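Local coordinates for protein meso-diaminopimelate dehydrogenase (Clostridium tetani, PDB 3WGY) that catalyses the reversible NADP-dependent oxidative deamination of meso-diaminopimelate, and is held here as an engineered variant with 4-methyl-2-oxovalerate bound, at residues S117-G122 against A302-D307; V63-L68 against N88-F93. The protein carries 6 engineered substitutions. All coordinates share one frame; numbering follows the deposited sequence.

From the N terminus, interaction 2 closes first: from strand 65-68 the chain passes through the short helices 75-78 and 80-84 to strand 88-90, which lies beside it, a loop with only 19 residues between segments 63-68 and 88-93. Helix 99-113 then leads to strand 116-118, where interaction 1 opens. Its partner segment 302-307 follows 117-122 after 179 intervening residues, once the chain has built an antiparallel and a mixed sheet and helix 276-296. The two loops follow one another in series, neither enclosing nor crossing the other. Strands 88-90 and 116-118 are neighbours in one parallel sheet, joined by probable hydrogen bonds from Leu-118 N to Thr-89 O and between the hydroxyls of Ser-117 and Thr-89.

Interaction 1 of 2, residues S117-G122 against A302-D307; sequences SLISTG and AVTVLD
Leu-118 carries CG anti to its own nitrogen (chi1 168°), and chi2 of 59° then brings CD1 over to the backbone of 302-307, 3.2 Å from Val-303 O and beside the carbonyl carbon of Thr-304. Val-303 sets CG2 between its nitrogen and carbonyl carbon, facing this same methyl, with CD1 to CG2 at 4.0 Å. Two backbone bonds join the segments: Val-303 N to Ser-117 O (2.8 Å) and Ile-119 N to Val-303 O (3.0 Å). They attach 301-303, the outermost strand within this chain, to the parallel sheet of a Rossmann-type nucleotide-binding domain. Leu-118 and Val-303 share one face, where helix 276-296 covers Leu-118; Ser-117 and Ala-302 share the other, where Phe-103 of helix 99-113 packs on Ala-302. Beyond the strands a water bridges the gap, donating to Ile-119 O and accepting from Val-305 N (2.9 Å). Thr-121 OG1 is buried against Val-305 CG1 at 3.3 Å and finds no hydrogen-bond partner. Where 302-307 turns into its 3-10 segment, Asp-307 OD2 accepts from Thr-304 N on its anti side, at 2.9 Å.

Interaction 2 of 2, residues V63-L68 against N88-F93; sequences VDVMIL and NTVDSF
Leu-68 and Val-90 lie in the tight part of this parallel strand pair: Leu-68 N donates to Val-90 O at 2.8 Å, almost straight, and the Leu-68 side chain leans over the same carbonyl, with CG 3.5 Å from Val-90 O. With CG anti to its carbonyl carbon (chi1 -47°), Leu-68 also brings CD1 obliquely against the CB atoms of Thr-89 and Asp-91. On the sheet face bearing Val-65, Ile-67 and Val-90, the methyls Val-65 CG1 and Val-90 CG2 meet at 3.8 Å, under helix 276-296, whose Ser-288 touches Val-65 and whose Ile-291 touches Val-90. In the middle of the ladder, Met-66 N donates to Asn-88 O and Met-66 O accepts from Val-90 N, both at 3.1 Å.

The looser, wetter parts flank this core. At the entry Asn-88 ND2 adds a side-chain bond to Asp-64 O at 3.2 Å, with the acceptor close to the amide plane, while OD1 takes Ile-116 N, so the amide links three neighbouring chain segments. Next to it, a water held by Val-63 O also accepts from Asn-88 N. Past the last strand bond, a second water spans Leu-68 O and Ser-92 OG. Nearby, Asp-91 OD1 accepts Phe-93 N at 3.0 Å, from above the carboxylate plane, in an Asx turn; OD1 also takes Ser-120 N, and OD2 pairs with His-102 NE2.

Strands 65-68 and 88-90, joined through short helices, form a beta-alpha-beta crossover; 65-68 borders strand 5-10, which leads into a probable GxGxxG turn, as in the Rossmann fold.

Interaction 1 of 2, residues S117-G122 against A302-D307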
ATOM      1  N   SER B 117     -20.078  11.065  -2.225  1.00 40.02           N
ATOM      2  CA  SER B 117     -19.715  10.922  -0.820  1.00 41.30           C
ATOM      3  C   SER B 117     -18.733   9.789  -0.580  1.00 39.35           C
ATOM      4  O   SER B 117     -18.984   8.650  -0.962  1.00 36.52           O
ATOM      5  CB  SER B 117     -20.959  10.670   0.036  1.00 41.02           C
ATOM      6  OG  SER B 117     -21.802  11.805   0.058  1.00 46.72           O
ATOM      7  N   LEU B 118     -17.615  10.109   0.055  1.00 37.87           N
ATOM      8  CA  LEU B 118     -16.615   9.100   0.376  1.00 36.13           C
ATOM      9  C   LEU B 118     -16.834   8.662   1.821  1.00 33.77           C
ATOM     10  O   LEU B 118     -16.770   9.474   2.739  1.00 34.96           O
ATOM     11  CB  LEU B 118     -15.203   9.672   0.221  1.00 32.77           C
ATOM     12  CG  LEU B 118     -14.099   8.786   0.806  1.00 33.04           C
ATOM     13  CD1 LEU B 118     -14.135   7.423   0.123  1.00 31.05           C
ATOM     14  CD2 LEU B 118     -12.734   9.461   0.616  1.00 32.11           C
ATOM     15  N   ILE B 119     -17.110   7.383   2.020  1.00 34.35           N
ATOM     16  CA  ILE B 119     -17.324   6.877   3.369  1.00 35.22           C
ATOM     17  C   ILE B 119     -16.193   5.957   3.823  1.00 35.14           C
ATOM     18  O   ILE B 119     -15.480   5.374   3.005  1.00 34.12           O
ATOM     19  CB  ILE B 119     -18.630   6.068   3.476  1.00 36.34           C
ATOM     20  CG1 ILE B 119     -18.448   4.709   2.802  1.00 38.13           C
ATOM     21  CG2 ILE B 119     -19.780   6.827   2.802  1.00 38.81           C
ATOM     22  CD1 ILE B 119     -19.487   3.691   3.193  1.00 39.96           C
ATOM     23  N   SER B 120     -16.036   5.859   5.139  1.00 34.18           N
ATOM     24  CA  SER B 120     -15.058   4.987   5.766  1.00 33.80           C
ATOM     25  C   SER B 120     -13.588   5.105   5.367  1.00 34.42           C
ATOM     26  O   SER B 120     -12.932   4.094   5.093  1.00 33.39           O
ATOM     27  CB  SER B 120     -15.508   3.534   5.596  1.00 34.93           C
ATOM     28  OG  SER B 120     -16.809   3.331   6.133  1.00 38.69           O
ATOM     29  N   THR B 121     -13.060   6.322   5.332  1.00 35.37           N
ATOM     30  CA  THR B 121     -11.646   6.487   5.017  1.00 37.04           C
ATOM     31  C   THR B 121     -10.914   6.756   6.341  1.00 36.46           C
ATOM     32  O   THR B 121     -11.551   6.992   7.371  1.00 37.65           O
ATOM     33  CB  THR B 121     -11.407   7.632   3.997  1.00 38.01           C
ATOM     34  OG1 THR B 121     -10.033   7.618   3.581  1.00 39.29           O
ATOM     35  CG2 THR B 121     -11.738   8.973   4.597  1.00 39.34           C
ATOM     36  N   GLY B 122      -9.586   6.704   6.310  1.00 36.69           N
ATOM     37  CA  GLY B 122      -8.780   6.899   7.507  1.00 34.89           C
ATOM     38  C   GLY B 122      -7.734   5.796   7.461  1.00 35.73           C
ATOM     39  O   GLY B 122      -7.401   5.345   6.357  1.00 36.31           O
ATOM     40  N   ALA B 302     -22.003   7.262  -3.620  1.00 37.07           N
ATOM     41  CA  ALA B 302     -21.049   6.998  -2.548  1.00 37.92           C
ATOM     42  C   ALA B 302     -19.919   6.102  -3.045  1.00 36.14           C
ATOM     43  O   ALA B 302     -20.118   5.256  -3.913  1.00 35.19           O
ATOM     44  CB  ALA B 302     -21.754   6.341  -1.367  1.00 36.26           C
ATOM     45  N   VAL B 303     -18.731   6.302  -2.486  1.00 36.17           N
ATOM     46  CA  VAL B 303     -17.549   5.525  -2.850  1.00 35.09           C
ATOM     47  C   VAL B 303     -16.717   5.275  -1.601  1.00 33.11           C
ATOM     48  O   VAL B 303     -16.846   5.992  -0.604  1.00 32.47           O
ATOM     49  CB  VAL B 303     -16.652   6.287  -3.860  1.00 34.53           C
ATOM     50  CG1 VAL B 303     -17.369   6.450  -5.188  1.00 34.60           C
ATOM     51  CG2 VAL B 303     -16.271   7.644  -3.288  1.00 32.96           C
ATOM     52  N   THR B 304     -15.873   4.250  -1.663  1.00 31.48           N
ATOM     53  CA  THR B 304     -14.985   3.913  -0.564  1.00 30.40           C
ATOM     54  C   THR B 304     -13.564   4.063  -1.105  1.00 30.63           C
ATOM     55  O   THR B 304     -13.374   4.271  -2.309  1.00 30.34           O
ATOM     56  CB  THR B 304     -15.191   2.457  -0.086  1.00 30.13           C
ATOM     57  OG1 THR B 304     -14.628   1.548  -1.039  1.00 31.77           O
ATOM     58  CG2 THR B 304     -16.675   2.152   0.073  1.00 31.23           C
ATOM     59  N   VAL B 305     -12.566   3.960  -0.232  1.00 29.17           N
ATOM     60  CA  VAL B 305     -11.187   4.078  -0.687  1.00 29.48           C
ATOM     61  C   VAL B 305     -10.865   3.013  -1.736  1.00 29.95           C
ATOM     62  O   VAL B 305      -9.985   3.204  -2.567  1.00 29.00           O
ATOM     63  CB  VAL B 305     -10.193   3.938   0.488  1.00 29.12           C
ATOM     64  CG1 VAL B 305     -10.405   5.070   1.469  1.00 30.79           C
ATOM     65  CG2 VAL B 305     -10.381   2.589   1.185  1.00 27.87           C
ATOM     66  N   LEU B 306     -11.587   1.898  -1.689  1.00 31.08           N
ATOM     67  CA  LEU B 306     -11.390   0.790  -2.623  1.00 32.60           C
ATOM     68  C   LEU B 306     -11.643   1.150  -4.085  1.00 33.28           C
ATOM     69  O   LEU B 306     -11.094   0.507  -4.980  1.00 33.11           O
ATOM     70  CB  LEU B 306     -12.294  -0.389  -2.246  1.00 33.66           C
ATOM     71  CG  LEU B 306     -11.888  -1.347  -1.111  1.00 37.65           C
ATOM     72  CD1 LEU B 306     -11.365  -0.591   0.080  1.00 38.61           C
ATOM     73  CD2 LEU B 306     -13.093  -2.199  -0.723  1.00 35.00           C
ATOM     74  N   ASP B 307     -12.466   2.173  -4.323  1.00 34.00           N
ATOM     75  CA  ASP B 307     -12.810   2.612  -5.679  1.00 33.75           C
ATOM     76  C   ASP B 307     -11.951   3.751  -6.210  1.00 32.90           C
ATOM     77  O   ASP B 307     -12.129   4.164  -7.353  1.00 34.31           O
ATOM     78  CB  ASP B 307     -14.257   3.125  -5.738  1.00 32.79           C
ATOM     79  CG  ASP B 307     -15.240   2.211  -5.056  1.00 34.24           C
ATOM     80  OD1 ASP B 307     -15.327   1.033  -5.446  1.00 33.30           O
ATOM     81  OD2 ASP B 307     -15.936   2.683  -4.128  1.00 34.73           O
TER
HETATM   82  O   HOH W   1     -13.420   3.825   2.497  1.00 31.73           O

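Interaction 2 of 2, residues V63-L68 against N88-F93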
ATOM      1  N   VAL B  63     -18.442  25.651  -0.688  1.00 46.09           N
ATOM      2  CA  VAL B  63     -17.712  24.476  -0.228  1.00 44.40           C
ATOM      3  C   VAL B  63     -17.697  23.372  -1.279  1.00 43.25           C
ATOM      4  O   VAL B  63     -18.749  22.889  -1.694  1.00 44.24           O
ATOM      5  CB  VAL B  63     -18.329  23.899   1.066  1.00 44.76           C
ATOM      6  CG1 VAL B  63     -17.603  22.616   1.469  1.00 43.14           C
ATOM      7  CG2 VAL B  63     -18.239  24.926   2.182  1.00 43.01           C
ATOM      8  N   ASP B  64     -16.502  22.973  -1.705  1.00 42.96           N
ATOM      9  CA  ASP B  64     -16.366  21.907  -2.695  1.00 40.27           C
ATOM     10  C   ASP B  64     -16.422  20.556  -2.003  1.00 39.38           C
ATOM     11  O   ASP B  64     -17.043  19.618  -2.495  1.00 36.47           O
ATOM     12  CB  ASP B  64     -15.040  22.032  -3.446  1.00 40.92           C
ATOM     13  CG  ASP B  64     -15.032  23.184  -4.429  1.00 41.75           C
ATOM     14  OD1 ASP B  64     -15.940  23.242  -5.287  1.00 43.62           O
ATOM     15  OD2 ASP B  64     -14.116  24.024  -4.348  1.00 43.45           O
ATOM     16  N   VAL B  65     -15.763  20.460  -0.855  1.00 38.21           N
ATOM     17  CA  VAL B  65     -15.757  19.215  -0.108  1.00 38.46           C
ATOM     18  C   VAL B  65     -15.907  19.488   1.383  1.00 36.19           C
ATOM     19  O   VAL B  65     -15.228  20.343   1.939  1.00 34.75           O
ATOM     20  CB  VAL B  65     -14.452  18.423  -0.349  1.00 38.04           C
ATOM     21  CG1 VAL B  65     -14.480  17.124   0.443  1.00 41.47           C
ATOM     22  CG2 VAL B  65     -14.289  18.138  -1.828  1.00 39.36           C
ATOM     23  N   MET B  66     -16.807  18.748   2.016  1.00 35.60           N
ATOM     24  CA  MET B  66     -17.057  18.889   3.439  1.00 35.84           C
ATOM     25  C   MET B  66     -16.476  17.665   4.141  1.00 33.27           C
ATOM     26  O   MET B  66     -16.859  16.537   3.852  1.00 31.32           O
ATOM     27  CB  MET B  66     -18.567  18.965   3.695  1.00 36.25           C
ATOM     28  CG  MET B  66     -18.965  19.509   5.058  1.00 42.67           C
ATOM     29  SD  MET B  66     -18.713  21.292   5.223  1.00 44.72           S
ATOM     30  CE  MET B  66     -20.083  21.900   4.319  1.00 45.47           C
ATOM     31  N   ILE B  67     -15.536  17.879   5.048  1.00 33.10           N
ATOM     32  CA  ILE B  67     -14.960  16.757   5.770  1.00 32.51           C
ATOM     33  C   ILE B  67     -15.722  16.609   7.092  1.00 33.31           C
ATOM     34  O   ILE B  67     -15.734  17.521   7.920  1.00 32.40           O
ATOM     35  CB  ILE B  67     -13.452  16.982   6.035  1.00 33.77           C
ATOM     36  CG1 ILE B  67     -12.740  17.249   4.703  1.00 34.78           C
ATOM     37  CG2 ILE B  67     -12.853  15.757   6.727  1.00 30.71           C
ATOM     38  CD1 ILE B  67     -11.246  17.348   4.799  1.00 36.44           C
ATOM     39  N   LEU B  68     -16.371  15.461   7.270  1.00 34.65           N
ATOM     40  CA  LEU B  68     -17.153  15.188   8.468  1.00 36.24           C
ATOM     41  C   LEU B  68     -16.300  14.690   9.627  1.00 37.93           C
ATOM     42  O   LEU B  68     -15.796  13.560   9.612  1.00 38.56           O
ATOM     43  CB  LEU B  68     -18.247  14.173   8.141  1.00 34.80           C
ATOM     44  CG  LEU B  68     -19.003  14.516   6.851  1.00 36.28           C
ATOM     45  CD1 LEU B  68     -20.256  13.656   6.738  1.00 31.81           C
ATOM     46  CD2 LEU B  68     -19.380  15.989   6.851  1.00 32.74           C
ATOM     47  N   ASN B  88     -20.533  17.522  -1.278  1.00 40.67           N
ATOM     48  CA  ASN B  88     -19.853  16.267  -1.568  1.00 38.52           C
ATOM     49  C   ASN B  88     -19.218  16.030  -0.209  1.00 36.32           C
ATOM     50  O   ASN B  88     -18.692  16.963   0.389  1.00 36.73           O
ATOM     51  CB  ASN B  88     -18.769  16.463  -2.622  1.00 38.87           C
ATOM     52  CG  ASN B  88     -19.329  16.864  -3.964  1.00 38.35           C
ATOM     53  OD1 ASN B  88     -20.227  16.215  -4.491  1.00 39.18           O
ATOM     54  ND2 ASN B  88     -18.792  17.933  -4.532  1.00 38.78           N
ATOM     55  N   THR B  89     -19.261  14.810   0.300  1.00 34.49           N
ATOM     56  CA  THR B  89     -18.702  14.590   1.624  1.00 34.29           C
ATOM     57  C   THR B  89     -17.605  13.552   1.735  1.00 33.53           C
ATOM     58  O   THR B  89     -17.437  12.704   0.862  1.00 33.36           O
ATOM     59  CB  THR B  89     -19.794  14.189   2.603  1.00 32.84           C
ATOM     60  OG1 THR B  89     -20.344  12.927   2.200  1.00 32.61           O
ATOM     61  CG2 THR B  89     -20.889  15.243   2.629  1.00 32.10           C
ATOM     62  N   VAL B  90     -16.865  13.645   2.835  1.00 32.62           N
ATOM     63  CA  VAL B  90     -15.788  12.728   3.162  1.00 32.80           C
ATOM     64  C   VAL B  90     -15.938  12.426   4.648  1.00 33.75           C
ATOM     65  O   VAL B  90     -15.982  13.345   5.467  1.00 33.83           O
ATOM     66  CB  VAL B  90     -14.393  13.365   2.920  1.00 33.17           C
ATOM     67  CG1 VAL B  90     -13.310  12.513   3.576  1.00 29.87           C
ATOM     68  CG2 VAL B  90     -14.119  13.485   1.426  1.00 29.53           C
ATOM     69  N   ASP B  91     -16.042  11.148   5.000  1.00 35.84           N
ATOM     70  CA  ASP B  91     -16.160  10.779   6.407  1.00 39.33           C
ATOM     71  C   ASP B  91     -15.288   9.573   6.742  1.00 39.88           C
ATOM     72  O   ASP B  91     -14.756   8.900   5.852  1.00 39.80           O
ATOM     73  CB  ASP B  91     -17.617  10.489   6.791  1.00 39.77           C
ATOM     74  CG  ASP B  91     -18.144   9.194   6.199  1.00 42.39           C
ATOM     75  OD1 ASP B  91     -17.463   8.153   6.326  1.00 42.70           O
ATOM     76  OD2 ASP B  91     -19.255   9.213   5.619  1.00 42.50           O
ATOM     77  N   SER B  92     -15.149   9.297   8.033  1.00 39.87           N
ATOM     78  CA  SER B  92     -14.328   8.184   8.487  1.00 40.66           C
ATOM     79  C   SER B  92     -15.147   7.176   9.283  1.00 41.11           C
ATOM     80  O   SER B  92     -14.638   6.552  10.215  1.00 40.17           O
ATOM     81  CB  SER B  92     -13.190   8.719   9.349  1.00 39.73           C
ATOM     82  OG  SER B  92     -13.718   9.523  10.393  1.00 38.54           O
ATOM     83  N   PHE B  93     -16.418   7.037   8.917  1.00 42.21           N
ATOM     84  CA  PHE B  93     -17.332   6.102   9.575  1.00 42.48           C
ATOM     85  C   PHE B  93     -16.542   4.822   9.839  1.00 42.95           C
ATOM     86  O   PHE B  93     -16.121   4.153   8.899  1.00 43.15           O
ATOM     87  CB  PHE B  93     -18.522   5.849   8.643  1.00 43.85           C
ATOM     88  CG  PHE B  93     -19.650   5.088   9.273  1.00 45.85           C
ATOM     89  CD1 PHE B  93     -19.639   3.694   9.306  1.00 46.92           C
ATOM     90  CD2 PHE B  93     -20.736   5.761   9.824  1.00 46.65           C
ATOM     91  CE1 PHE B  93     -20.696   2.984   9.875  1.00 45.97           C
ATOM     92  CE2 PHE B  93     -21.799   5.057  10.397  1.00 47.17           C
ATOM     93  CZ  PHE B  93     -21.777   3.669  10.420  1.00 46.46           C
TER
HETATM   94  O   HOH W   2     -19.921  20.470  -2.366  1.00 38.65           O
HETATM   95  O   HOH W   3     -13.663  12.153  10.958  1.00 40.95           O